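Local coordinates for protein yahD a copper inducible hydrolase (Lactococcus lactis subsp. lactis, PDB 3OG9) that probably acts as a hydrolase with the alpha/beta-hydrolase fold, is induced by copper, and binds D-malate in its pocket, at residues A[5-10]-A[91-96]; A[27-32]-A[47-52]; A[132-137]-A[185-190]; A[151-156]-A[198-203]; A[174-177]-A[181-184]. All blocks are in the same frame, centred on the assembly; numbering follows the deposited sequence. Where two conformers were deposited one is given.

Contact 1: residues A[5-10]-A[91-96]; sequences TDYVFK and SLLAEK
Y7 and L93 meet where one border strand of the alpha/beta-hydrolase sheet, 7-10, is covered by the last turns of helix 76-97. The tyrosine ring turns a face to the leucine: CD1 of L93 sits nearly over its middle, 3.9 Å from the centroid of the Y7 ring and only 13° off the normal, a CH-pi contact. The other methyl, CD2, lies toward the phenol end, 3.8 Å from CZ of Y7. A forked, flexible leucine suits this place because its two branches can follow the length of the ring, and it is also packed against L46 and I48 of the neighbouring strand.

The ring can lie against the helix because CG of Y7 stands between the backbone N and the carbonyl carbon (chi1 82°). K96 comes from one turn further along the helix with its chain fully extended, so that its aliphatic part spans the distance and its ammonium arrives at the ring's edge, in plane. Tyrosine fits here by pairing an apolar face with a single hydroxyl at its end, which is also hydrogen-bonded to H97, the next residue of the helix. The lysine bond is short, with NZ of K96 donating to OH of Y7 at 2.6 Å.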
# COMPACT_ATOMS: atom_id res chain seq x y z
N THR A 5 17.38 1.00 -9.22
CA THR A 5 16.33 0.89 -8.22
C THR A 5 16.87 0.87 -6.81
O THR A 5 17.72 0.06 -6.46
CB THR A 5 15.46 -0.35 -8.45
OG1 THR A 5 15.09 -0.40 -9.84
CG2 THR A 5 14.18 -0.31 -7.56
N ASP A 6 16.33 1.77 -6.00
CA ASP A 6 16.60 1.78 -4.58
C ASP A 6 15.63 0.84 -3.87
O ASP A 6 14.42 1.08 -3.88
CB ASP A 6 16.43 3.21 -4.08
CG ASP A 6 17.45 4.14 -4.72
OD1 ASP A 6 18.64 3.84 -4.53
OD2 ASP A 6 17.07 5.11 -5.43
N TYR A 7 16.16 -0.23 -3.29
CA TYR A 7 15.31 -1.23 -2.61
C TYR A 7 16.07 -1.96 -1.49
O TYR A 7 17.30 -1.99 -1.49
CB TYR A 7 14.66 -2.20 -3.61
CG TYR A 7 15.52 -3.35 -4.07
CD1 TYR A 7 15.44 -4.59 -3.44
CD2 TYR A 7 16.43 -3.20 -5.13
CE1 TYR A 7 16.26 -5.67 -3.85
CE2 TYR A 7 17.24 -4.25 -5.54
CZ TYR A 7 17.14 -5.48 -4.93
OH TYR A 7 17.94 -6.52 -5.36
N VAL A 8 15.33 -2.51 -0.52
CA VAL A 8 15.88 -3.45 0.47
C VAL A 8 15.25 -4.82 0.26
O VAL A 8 14.02 -4.93 0.07
CB VAL A 8 15.50 -2.99 1.92
CG1 VAL A 8 15.86 -4.06 2.98
CG2 VAL A 8 16.15 -1.71 2.24
N PHE A 9 16.06 -5.87 0.31
CA PHE A 9 15.53 -7.23 0.45
C PHE A 9 16.10 -7.88 1.72
O PHE A 9 17.30 -7.79 1.98
CB PHE A 9 15.81 -8.08 -0.79
CG PHE A 9 15.45 -9.53 -0.59
CD1 PHE A 9 14.12 -9.93 -0.52
CD2 PHE A 9 16.43 -10.48 -0.38
CE1 PHE A 9 13.77 -11.25 -0.29
CE2 PHE A 9 16.09 -11.80 -0.15
CZ PHE A 9 14.76 -12.18 -0.10
N LYS A 10 15.24 -8.48 2.54
CA LYS A 10 15.69 -9.19 3.74
C LYS A 10 15.06 -10.56 3.71
O LYS A 10 13.83 -10.68 3.77
CB LYS A 10 15.28 -8.48 5.01
CG LYS A 10 16.09 -7.29 5.42
CD LYS A 10 15.32 -6.59 6.56
CE LYS A 10 16.22 -5.97 7.59
NZ LYS A 10 16.25 -6.69 8.89
N SER A 91 7.81 -7.78 -10.21
CA SER A 91 7.96 -9.06 -10.89
C SER A 91 9.43 -9.38 -11.09
O SER A 91 9.86 -10.54 -10.92
CB SER A 91 7.25 -9.02 -12.22
OG SER A 91 5.85 -9.19 -12.05
N LEU A 92 10.22 -8.36 -11.44
CA LEU A 92 11.66 -8.56 -11.70
C LEU A 92 12.44 -8.90 -10.43
O LEU A 92 13.35 -9.79 -10.42
CB LEU A 92 12.23 -7.31 -12.39
CG LEU A 92 13.70 -7.13 -12.74
CD1 LEU A 92 13.84 -6.48 -14.13
CD2 LEU A 92 14.35 -6.25 -11.72
N LEU A 93 12.10 -8.23 -9.33
CA LEU A 93 12.81 -8.49 -8.07
C LEU A 93 12.33 -9.75 -7.42
O LEU A 93 13.09 -10.41 -6.70
CB LEU A 93 12.70 -7.29 -7.12
CG LEU A 93 13.41 -6.03 -7.65
CD1 LEU A 93 13.16 -4.81 -6.73
CD2 LEU A 93 14.91 -6.26 -7.88
N ALA A 94 11.07 -10.11 -7.68
CA ALA A 94 10.54 -11.41 -7.16
C ALA A 94 11.26 -12.57 -7.85
O ALA A 94 11.62 -13.57 -7.24
CB ALA A 94 9.05 -11.51 -7.35
N GLU A 95 11.48 -12.39 -9.15
CA GLU A 95 12.34 -13.24 -9.95
C GLU A 95 13.75 -13.40 -9.35
O GLU A 95 14.18 -14.52 -9.03
CB GLU A 95 12.45 -12.60 -11.33
CG GLU A 95 11.73 -13.34 -12.35
CD GLU A 95 12.45 -14.64 -12.62
OE1 GLU A 95 11.89 -15.72 -12.28
OE2 GLU A 95 13.59 -14.55 -13.14
N LYS A 96 14.43 -12.27 -9.19
CA LYS A 96 15.79 -12.23 -8.61
C LYS A 96 15.87 -12.87 -7.23
O LYS A 96 16.88 -13.51 -6.90
CB LYS A 96 16.28 -10.76 -8.57
CG LYS A 96 17.68 -10.49 -7.97
CD LYS A 96 18.06 -9.01 -8.19
CE LYS A 96 19.27 -8.53 -7.37
NZ LYS A 96 19.43 -7.03 -7.47

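Contact 2: residues A[27-32]-A[47-52]; sequences GDEHQL and SIRGRI
The loop that follows strand 19-22, and that carries the malate-binding T25 a little earlier, is pinned to the end of strand 45-48 by a salt bridge between E29 and R49. R49 grips the carboxylate side-on. Its NE donates to OE1 of E29 at 2.8 Å in a nearly straight bond (167°), while NH2 of R49 donates to the syn lone pair of OE2 of E29 at 3.1 Å; a further NH2 bond to OE1 is weak. The two planes are not coplanar but turned 31° apart, and OE1 is met on its syn side from somewhat out of the carboxylate plane. The glutamate reaches this position by folding back, its chain bent at chi2 (-82°), whereas R49 starts out extended and bends at chi3.

Behind the charged pair lies a shorter polar tie: OG of S47 donates to the carbonyl O of E29 at 2.6 Å. Serine is small enough to sit under the loop and still offer a proton. The backbone N of E29, in contrast, is buried here without a partner in the model. A water joins D28 O to L32 N, with a weak bond to S47 OG. Within the loop, D28 to Q31 form a type I turn, and OD1 of D28 accepts from H30 N in an Asx turn.

With E29 largely buried, the doubled bond to arginine probably pays for hiding its charge and fixes the rotation of both groups.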
# COMPACT_ATOMS: atom_id res chain seq x y z
N GLY A 27 9.20 9.27 2.89
CA GLY A 27 9.83 8.08 3.41
C GLY A 27 10.83 7.51 2.44
O GLY A 27 11.12 8.11 1.38
N ASP A 28 11.41 6.37 2.79
CA ASP A 28 12.28 5.65 1.89
C ASP A 28 12.14 4.14 2.08
O ASP A 28 11.31 3.68 2.85
CB ASP A 28 13.74 6.12 2.04
CG ASP A 28 14.35 5.77 3.40
OD1 ASP A 28 13.88 4.82 4.09
OD2 ASP A 28 15.34 6.44 3.77
N GLU A 29 12.99 3.38 1.40
CA GLU A 29 12.91 1.92 1.44
C GLU A 29 13.13 1.30 2.84
O GLU A 29 12.76 0.14 3.06
CB GLU A 29 13.82 1.28 0.37
CG GLU A 29 15.29 1.46 0.57
CD GLU A 29 15.81 2.79 0.07
OE1 GLU A 29 15.02 3.76 -0.11
OE2 GLU A 29 17.05 2.89 -0.10
N HIS A 30 13.72 2.05 3.77
CA HIS A 30 13.93 1.57 5.14
C HIS A 30 12.81 1.92 6.13
O HIS A 30 12.77 1.36 7.22
CB HIS A 30 15.28 2.07 5.69
CG HIS A 30 16.45 1.50 4.97
ND1 HIS A 30 17.10 2.16 3.95
CD2 HIS A 30 17.08 0.31 5.10
CE1 HIS A 30 18.09 1.42 3.51
NE2 HIS A 30 18.10 0.29 4.19
N GLN A 31 11.93 2.84 5.75
CA GLN A 31 10.94 3.39 6.67
C GLN A 31 10.14 2.29 7.40
O GLN A 31 9.95 2.36 8.60
CB GLN A 31 9.96 4.29 5.90
CG GLN A 31 8.88 4.91 6.82
CD GLN A 31 7.91 5.78 6.09
OE1 GLN A 31 7.18 5.32 5.21
NE2 GLN A 31 7.86 7.07 6.48
N LEU A 32 9.65 1.30 6.65
CA LEU A 32 8.64 0.37 7.20
C LEU A 32 9.21 -0.95 7.66
O LEU A 32 8.47 -1.81 8.13
CB LEU A 32 7.51 0.14 6.17
CG LEU A 32 6.61 1.39 5.96
CD1 LEU A 32 5.56 1.16 4.87
CD2 LEU A 32 5.95 1.82 7.27
N SER A 47 11.26 -4.15 -0.13
CA SER A 47 10.83 -2.75 0.08
C SER A 47 11.42 -1.90 -1.01
O SER A 47 12.63 -1.82 -1.12
CB SER A 47 11.33 -2.27 1.46
OG SER A 47 10.84 -0.97 1.75
N ILE A 48 10.57 -1.25 -1.82
CA ILE A 48 11.03 -0.52 -3.00
C ILE A 48 10.71 0.99 -2.88
O ILE A 48 9.56 1.36 -2.60
CB ILE A 48 10.33 -1.08 -4.30
CG1 ILE A 48 10.69 -2.56 -4.55
CG2 ILE A 48 10.68 -0.21 -5.55
CD1 ILE A 48 9.75 -3.24 -5.55
N ARG A 49 11.73 1.84 -3.08
CA ARG A 49 11.57 3.30 -3.00
C ARG A 49 10.82 3.83 -4.23
O ARG A 49 11.04 3.38 -5.33
CB ARG A 49 12.93 4.01 -2.91
CG ARG A 49 12.84 5.51 -2.48
CD ARG A 49 14.11 6.25 -2.81
NE ARG A 49 15.24 5.76 -2.03
CZ ARG A 49 16.46 6.26 -2.05
NH1 ARG A 49 16.75 7.31 -2.82
NH2 ARG A 49 17.41 5.73 -1.28
N GLY A 50 9.95 4.81 -4.02
CA GLY A 50 9.30 5.51 -5.12
C GLY A 50 10.35 6.25 -5.95
O GLY A 50 11.41 6.64 -5.45
N ARG A 51 10.04 6.45 -7.22
CA ARG A 51 11.00 7.05 -8.17
C ARG A 51 10.90 8.58 -8.24
O ARG A 51 11.78 9.21 -8.82
CB ARG A 51 10.75 6.50 -9.56
CG ARG A 51 11.18 5.07 -9.73
CD ARG A 51 11.46 4.78 -11.21
NE ARG A 51 10.31 5.05 -12.06
CZ ARG A 51 10.33 4.85 -13.38
NH1 ARG A 51 11.42 4.36 -13.94
NH2 ARG A 51 9.28 5.13 -14.12
N ILE A 52 9.84 9.15 -7.67
CA ILE A 52 9.61 10.61 -7.65
C ILE A 52 10.32 11.30 -6.47
O ILE A 52 10.18 10.88 -5.32
CB ILE A 52 8.08 10.92 -7.65
CG1 ILE A 52 7.37 10.21 -8.83
CG2 ILE A 52 7.79 12.43 -7.65
CD1 ILE A 52 7.97 10.46 -10.21
O HOH W 1 9.60 1.49 3.69

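Contact 3: residues A[132-137]-A[185-190]; sequences AFHGMQ and YESSLG
H134 and G190, whose CA atoms are 8.7 Å apart, stand where two segments leave the sheet, both with positive phi, a conformation that favours glycine at G190. These are the C-terminal ends of the parallel strands 129-133 and 181-186 of the alpha/beta-hydrolase sheet, which flank strand 151-156. Next to them lies H191, which binds malate and probably belongs to a catalytic triad with S110 and D160; M136 lines the same pocket.

The imidazole of H134 reaches across to segment 185-190 with one edge. S187 OG lies in the ring plane at that edge, while the carbonyl O of G190 approaches obliquely. A flat ring with a polar rim suits a place with several oxygens near: NE2 of H134 is hydrogen-bonded to OE1 of E197, on the C-terminal helix. An alanine in place of H134 would remove the ring and is likely to leave E197 OE1 without this donor and S187 without its neighbour, opening a gap beside H191. Small S187 can stand close because its OG lies between the backbone N and the carbonyl carbon (chi1 65°), which brings OG to 3.0 Å from CE1 of H134.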
# COMPACT_ATOMS: atom_id res chain seq x y z
N ALA A 132 -3.21 -1.55 4.49
CA ALA A 132 -3.04 -0.14 4.05
C ALA A 132 -3.26 0.79 5.24
O ALA A 132 -4.39 0.91 5.69
CB ALA A 132 -4.06 0.21 2.97
N PHE A 133 -2.21 1.42 5.73
CA PHE A 133 -2.35 2.41 6.81
C PHE A 133 -2.60 3.79 6.26
O PHE A 133 -1.77 4.32 5.50
CB PHE A 133 -1.14 2.42 7.72
CG PHE A 133 -0.84 1.09 8.38
CD1 PHE A 133 -1.67 0.56 9.36
CD2 PHE A 133 0.32 0.36 8.04
CE1 PHE A 133 -1.38 -0.69 9.98
CE2 PHE A 133 0.62 -0.89 8.65
CZ PHE A 133 -0.22 -1.40 9.62
N HIS A 134 -3.74 4.36 6.63
CA HIS A 134 -4.14 5.71 6.21
C HIS A 134 -4.14 5.91 4.70
O HIS A 134 -3.63 6.93 4.18
CB HIS A 134 -3.32 6.76 6.97
CG HIS A 134 -3.47 6.60 8.44
ND1 HIS A 134 -4.66 6.88 9.08
CD2 HIS A 134 -2.65 6.07 9.38
CE1 HIS A 134 -4.55 6.55 10.36
NE2 HIS A 134 -3.34 6.06 10.56
N GLY A 135 -4.75 4.94 4.02
CA GLY A 135 -4.93 4.99 2.58
C GLY A 135 -6.20 5.74 2.17
O GLY A 135 -7.07 6.09 3.00
N MET A 136 -6.32 5.94 0.85
CA MET A 136 -7.43 6.67 0.29
C MET A 136 -7.63 6.27 -1.15
O MET A 136 -6.77 5.63 -1.75
CB MET A 136 -7.14 8.17 0.36
CG MET A 136 -6.00 8.66 -0.58
SD MET A 136 -5.45 10.30 -0.09
CE MET A 136 -6.97 11.16 -0.15
N GLN A 137 -8.77 6.68 -1.72
CA GLN A 137 -8.99 6.53 -3.16
C GLN A 137 -8.22 7.62 -3.95
O GLN A 137 -8.37 8.80 -3.66
CB GLN A 137 -10.50 6.60 -3.45
CG GLN A 137 -10.83 6.35 -4.90
CD GLN A 137 -12.22 6.73 -5.26
OE1 GLN A 137 -12.60 7.91 -5.21
NE2 GLN A 137 -13.00 5.73 -5.66
N TYR A 185 -9.73 -0.51 10.82
CA TYR A 185 -9.25 -0.07 12.13
C TYR A 185 -9.30 1.46 12.25
O TYR A 185 -8.77 2.16 11.38
CB TYR A 185 -7.81 -0.55 12.40
CG TYR A 185 -7.36 -0.11 13.77
CD1 TYR A 185 -7.64 -0.89 14.90
CD2 TYR A 185 -6.73 1.11 13.96
CE1 TYR A 185 -7.24 -0.48 16.20
CE2 TYR A 185 -6.34 1.54 15.24
CZ TYR A 185 -6.60 0.74 16.34
OH TYR A 185 -6.22 1.19 17.57
N GLU A 186 -9.92 1.96 13.31
CA GLU A 186 -10.07 3.41 13.52
C GLU A 186 -9.02 3.89 14.52
O GLU A 186 -9.03 3.44 15.67
CB GLU A 186 -11.50 3.76 13.98
CG GLU A 186 -11.78 5.30 13.98
CD GLU A 186 -13.12 5.74 14.55
OE1 GLU A 186 -14.13 4.98 14.49
OE2 GLU A 186 -13.18 6.88 15.05
N SER A 187 -8.07 4.73 14.06
CA SER A 187 -7.04 5.34 14.94
C SER A 187 -7.44 6.77 15.33
O SER A 187 -8.43 7.28 14.83
CB SER A 187 -5.67 5.31 14.26
OG SER A 187 -5.67 6.15 13.12
N SER A 188 -6.69 7.39 16.23
CA SER A 188 -7.09 8.71 16.77
C SER A 188 -6.01 9.78 16.65
O SER A 188 -6.08 10.81 17.33
CB SER A 188 -7.53 8.59 18.24
OG SER A 188 -6.47 8.11 19.04
N LEU A 189 -5.02 9.54 15.79
CA LEU A 189 -3.97 10.53 15.61
C LEU A 189 -3.89 11.14 14.20
O LEU A 189 -2.81 11.40 13.72
CB LEU A 189 -2.62 10.01 16.12
CG LEU A 189 -2.71 10.41 17.61
CD1 LEU A 189 -2.74 9.25 18.57
CD2 LEU A 189 -1.83 11.58 18.07
N GLY A 190 -5.04 11.40 13.58
CA GLY A 190 -5.02 11.94 12.23
C GLY A 190 -4.23 11.05 11.27
O GLY A 190 -4.31 9.85 11.37

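Contact 4: residues A[151-156]-A[198-203]; sequences HVFLSY and VLAAKK. Unlike the reference sequence in segment 198-203: K202 (reference Asn).
The F153 ring lays one face against the backbone of the C-terminal helix at A201. CA of A201 stands 3.8 Å above the ring plane, displaced toward the rim, and CB of the same residue makes a CH-pi contact, 4.0 Å from the ring centroid of F153 and 14° off the normal. A200 meets the ring obliquely, its methyl CB lying 3.9 Å from CZ of F153, at the far end of the phenyl group. The ring also meets W204, one turn along the same helix, with the planes inclined at about 55°.

Alanine suits both helix positions because a single methyl lets the helix come down close to the ring; even the amide N of A201 is 3.7 Å from CZ of F153. On the strand, CG of F153 is anti to the backbone N (chi1 178°), an extended placing that projects the ring outward from the sheet toward the helix.

This is the layered packing of an alpha/beta hydrolase: helix 195-208 lies across one face of the mostly parallel sheet, over strand 151-156 and its neighbours, where Y185 and F133 add to the apolar floor. A serine in place of F153 would take away the ring and is likely to open a gap beneath A200 and A201 and deprive W204 of its aromatic neighbour. S155, two residues on along the strand, is hydrogen-bonded through OG to OE2 of E197, on the same helix.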
# COMPACT_ATOMS: atom_id res chain seq x y z
N HIS A 151 -8.56 -10.58 1.33
CA HIS A 151 -8.69 -9.96 2.63
C HIS A 151 -7.80 -8.73 2.68
O HIS A 151 -6.66 -8.75 2.22
CB HIS A 151 -8.29 -10.95 3.72
CG HIS A 151 -9.38 -11.94 4.04
ND1 HIS A 151 -10.31 -11.71 5.03
CD2 HIS A 151 -9.68 -13.14 3.51
CE1 HIS A 151 -11.15 -12.73 5.09
NE2 HIS A 151 -10.80 -13.60 4.17
N VAL A 152 -8.34 -7.64 3.19
CA VAL A 152 -7.64 -6.36 3.14
C VAL A 152 -7.87 -5.66 4.47
O VAL A 152 -9.02 -5.64 4.97
CB VAL A 152 -8.18 -5.47 1.96
CG1 VAL A 152 -7.66 -4.01 2.09
CG2 VAL A 152 -7.74 -6.06 0.60
N PHE A 153 -6.81 -5.11 5.06
CA PHE A 153 -6.88 -4.33 6.32
C PHE A 153 -6.67 -2.85 5.99
O PHE A 153 -5.72 -2.53 5.25
CB PHE A 153 -5.73 -4.79 7.25
CG PHE A 153 -5.65 -4.02 8.58
CD1 PHE A 153 -6.24 -4.54 9.73
CD2 PHE A 153 -4.95 -2.83 8.66
CE1 PHE A 153 -6.14 -3.84 10.95
CE2 PHE A 153 -4.84 -2.10 9.88
CZ PHE A 153 -5.46 -2.61 11.02
N LEU A 154 -7.54 -1.97 6.51
CA LEU A 154 -7.44 -0.53 6.28
C LEU A 154 -7.54 0.19 7.59
O LEU A 154 -8.43 -0.13 8.41
CB LEU A 154 -8.60 -0.00 5.40
CG LEU A 154 -8.81 -0.65 4.04
CD1 LEU A 154 -10.12 -0.15 3.40
CD2 LEU A 154 -7.64 -0.38 3.09
N SER A 155 -6.70 1.19 7.77
CA SER A 155 -6.92 2.10 8.93
C SER A 155 -7.42 3.45 8.44
O SER A 155 -7.14 3.84 7.31
CB SER A 155 -5.65 2.29 9.73
OG SER A 155 -4.70 3.04 8.99
N TYR A 156 -8.13 4.17 9.33
CA TYR A 156 -8.63 5.48 9.04
C TYR A 156 -8.66 6.24 10.37
O TYR A 156 -8.91 5.63 11.41
CB TYR A 156 -10.04 5.30 8.45
CG TYR A 156 -10.84 6.55 8.35
CD1 TYR A 156 -10.56 7.51 7.36
CD2 TYR A 156 -11.88 6.80 9.26
CE1 TYR A 156 -11.30 8.69 7.28
CE2 TYR A 156 -12.63 7.97 9.17
CZ TYR A 156 -12.34 8.91 8.19
OH TYR A 156 -13.07 10.09 8.12
N VAL A 198 -0.75 -0.65 14.12
CA VAL A 198 0.20 -1.71 13.76
C VAL A 198 -0.03 -3.04 14.52
O VAL A 198 0.01 -4.14 13.91
CB VAL A 198 1.65 -1.20 13.88
CG1 VAL A 198 2.65 -2.34 13.72
CG2 VAL A 198 1.86 -0.11 12.86
N LEU A 199 -0.29 -2.96 15.82
CA LEU A 199 -0.69 -4.17 16.56
C LEU A 199 -2.01 -4.77 16.06
O LEU A 199 -2.17 -6.01 16.04
CB LEU A 199 -0.73 -3.91 18.07
CG LEU A 199 0.65 -3.58 18.67
CD1 LEU A 199 0.55 -3.43 20.20
CD2 LEU A 199 1.67 -4.67 18.33
N ALA A 200 -2.96 -3.92 15.67
CA ALA A 200 -4.23 -4.37 15.13
C ALA A 200 -4.00 -5.17 13.83
O ALA A 200 -4.63 -6.22 13.58
CB ALA A 200 -5.16 -3.19 14.89
N ALA A 201 -3.07 -4.67 13.01
CA ALA A 201 -2.74 -5.35 11.73
C ALA A 201 -2.02 -6.68 11.97
O ALA A 201 -2.34 -7.71 11.33
CB ALA A 201 -1.88 -4.43 10.87
N LYS A 202 -1.09 -6.68 12.93
CA LYS A 202 -0.44 -7.91 13.42
C LYS A 202 -1.47 -8.97 13.85
O LYS A 202 -1.41 -10.15 13.46
CB LYS A 202 0.48 -7.56 14.61
CG LYS A 202 1.30 -8.74 15.19
CD LYS A 202 2.17 -8.28 16.36
CE LYS A 202 2.96 -9.46 16.99
NZ LYS A 202 3.97 -10.06 16.04
N LYS A 203 -2.42 -8.55 14.65
CA LYS A 203 -3.47 -9.46 15.11
C LYS A 203 -4.33 -9.95 13.95
O LYS A 203 -4.63 -11.15 13.82
CB LYS A 203 -4.31 -8.77 16.18
CG LYS A 203 -5.48 -9.61 16.73
CD LYS A 203 -6.02 -8.89 17.98
CE LYS A 203 -7.51 -9.07 18.17
NZ LYS A 203 -7.91 -10.48 17.92

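Contact 5: residues A[174-177]-A[181-184]; sequences DLED and QLEI
L182 divides its two methyls between a closely packed inner side and a more open outer one, next to exposed E176. Inside, CD2 of L182 meets CD1 of L175 at 4.0 Å, the two leucines crossing at about a right angle. L175 is buried and also rests on L154, while L182 touches V152, so branched aliphatic chains fill the layer between helix and sheet. Here the helix 165-177 packs back on strand 181-186, the second strand of a beta-alpha-beta crossover that began with strand 151-156.

On the outer side the packing gives way to E176, on the same helix. Its chain, extended beyond CG, crosses L182 obliquely, with CG of E176 3.7 Å from CD1 of L182. Glutamate fits this border by being greasy along its length and charged at its end. OE2 of E176 also lies 3.7 Å from CD1 of L182.

The polar link is made instead by a water, which donates to OE2 of E176 at 3.0 Å and accepts from the backbone N of L182 at 2.8 Å. Strand 181-186 is outermost in the sheet, and this amide points away from the neighbouring strand, so the bridge supplies it with an acceptor. Being mediated by solvent and not direct, the tie is likely to tolerate small movements of the glutamate, whereas the leucine pair rests on apolar packing.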
# COMPACT_ATOMS: atom_id res chain seq x y z
N ASP A 174 -15.26 0.72 -3.33
CA ASP A 174 -14.60 0.09 -4.49
C ASP A 174 -14.09 -1.30 -4.14
O ASP A 174 -14.28 -2.23 -4.91
CB ASP A 174 -13.44 0.94 -5.03
CG ASP A 174 -13.92 2.20 -5.78
OD1 ASP A 174 -13.08 3.05 -6.13
OD2 ASP A 174 -15.14 2.33 -6.06
N LEU A 175 -13.44 -1.45 -2.99
CA LEU A 175 -12.98 -2.79 -2.55
C LEU A 175 -14.13 -3.79 -2.31
O LEU A 175 -14.05 -4.95 -2.73
CB LEU A 175 -12.13 -2.67 -1.29
CG LEU A 175 -10.77 -1.97 -1.54
CD1 LEU A 175 -10.18 -1.48 -0.21
CD2 LEU A 175 -9.81 -2.86 -2.29
N GLU A 176 -15.18 -3.34 -1.64
CA GLU A 176 -16.31 -4.24 -1.35
C GLU A 176 -17.11 -4.58 -2.62
O GLU A 176 -17.57 -5.72 -2.78
CB GLU A 176 -17.18 -3.65 -0.27
CG GLU A 176 -16.52 -3.88 1.07
CD GLU A 176 -17.21 -3.24 2.24
OE1 GLU A 176 -18.05 -2.32 2.01
OE2 GLU A 176 -16.89 -3.66 3.38
N ASP A 177 -17.25 -3.61 -3.51
CA ASP A 177 -17.84 -3.89 -4.82
C ASP A 177 -17.06 -4.93 -5.63
O ASP A 177 -17.66 -5.64 -6.44
CB ASP A 177 -17.99 -2.61 -5.63
CG ASP A 177 -19.05 -1.67 -5.05
OD1 ASP A 177 -19.76 -2.01 -4.05
OD2 ASP A 177 -19.16 -0.56 -5.60
N GLN A 181 -13.03 -8.78 1.48
CA GLN A 181 -13.44 -8.87 2.87
C GLN A 181 -12.54 -7.86 3.61
O GLN A 181 -11.34 -8.03 3.66
CB GLN A 181 -13.18 -10.28 3.41
CG GLN A 181 -14.24 -11.34 3.08
CD GLN A 181 -14.33 -11.67 1.58
OE1 GLN A 181 -13.32 -11.95 0.91
NE2 GLN A 181 -15.52 -11.64 1.07
N LEU A 182 -13.13 -6.84 4.19
CA LEU A 182 -12.38 -5.75 4.80
C LEU A 182 -12.40 -5.80 6.29
O LEU A 182 -13.43 -6.08 6.89
CB LEU A 182 -12.99 -4.38 4.41
CG LEU A 182 -12.99 -4.00 2.94
CD1 LEU A 182 -13.47 -2.52 2.73
CD2 LEU A 182 -11.57 -4.20 2.43
N GLU A 183 -11.25 -5.46 6.88
CA GLU A 183 -11.18 -5.09 8.29
C GLU A 183 -10.80 -3.62 8.36
O GLU A 183 -9.78 -3.22 7.81
CB GLU A 183 -10.12 -5.92 9.02
CG GLU A 183 -9.81 -5.47 10.47
CD GLU A 183 -10.78 -6.06 11.47
OE1 GLU A 183 -11.36 -7.11 11.16
OE2 GLU A 183 -10.95 -5.48 12.58
N ILE A 184 -11.61 -2.84 9.08
CA ILE A 184 -11.35 -1.42 9.24
C ILE A 184 -10.92 -1.10 10.66
O ILE A 184 -11.69 -1.34 11.60
CB ILE A 184 -12.60 -0.54 8.85
CG1 ILE A 184 -13.21 -0.96 7.49
CG2 ILE A 184 -12.29 0.95 8.93
CD1 ILE A 184 -12.25 -0.85 6.33
O HOH W 2 -15.93 -6.41 4.02

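From the N terminus, segment 5-10 forms one border of the sheet, and contact 1 closes a long loop when helix 76-97 returns to it. Contact 2 is nested inside that loop and touches contact 1 through the adjoining strands 7-10 and 45-48. Further along the chain, contacts 3 and 4 open in turn and cross: 132-137 waits for 185-190, while 151-156 is answered by 198-203. Contact 5 is a short local closure nested within both. Contacts 3, 4 and 5 touch one another at the opposite border, so one group ties the first strands to their helix and loop, and the other the last strands to the final two helices and the loops at the strand ends.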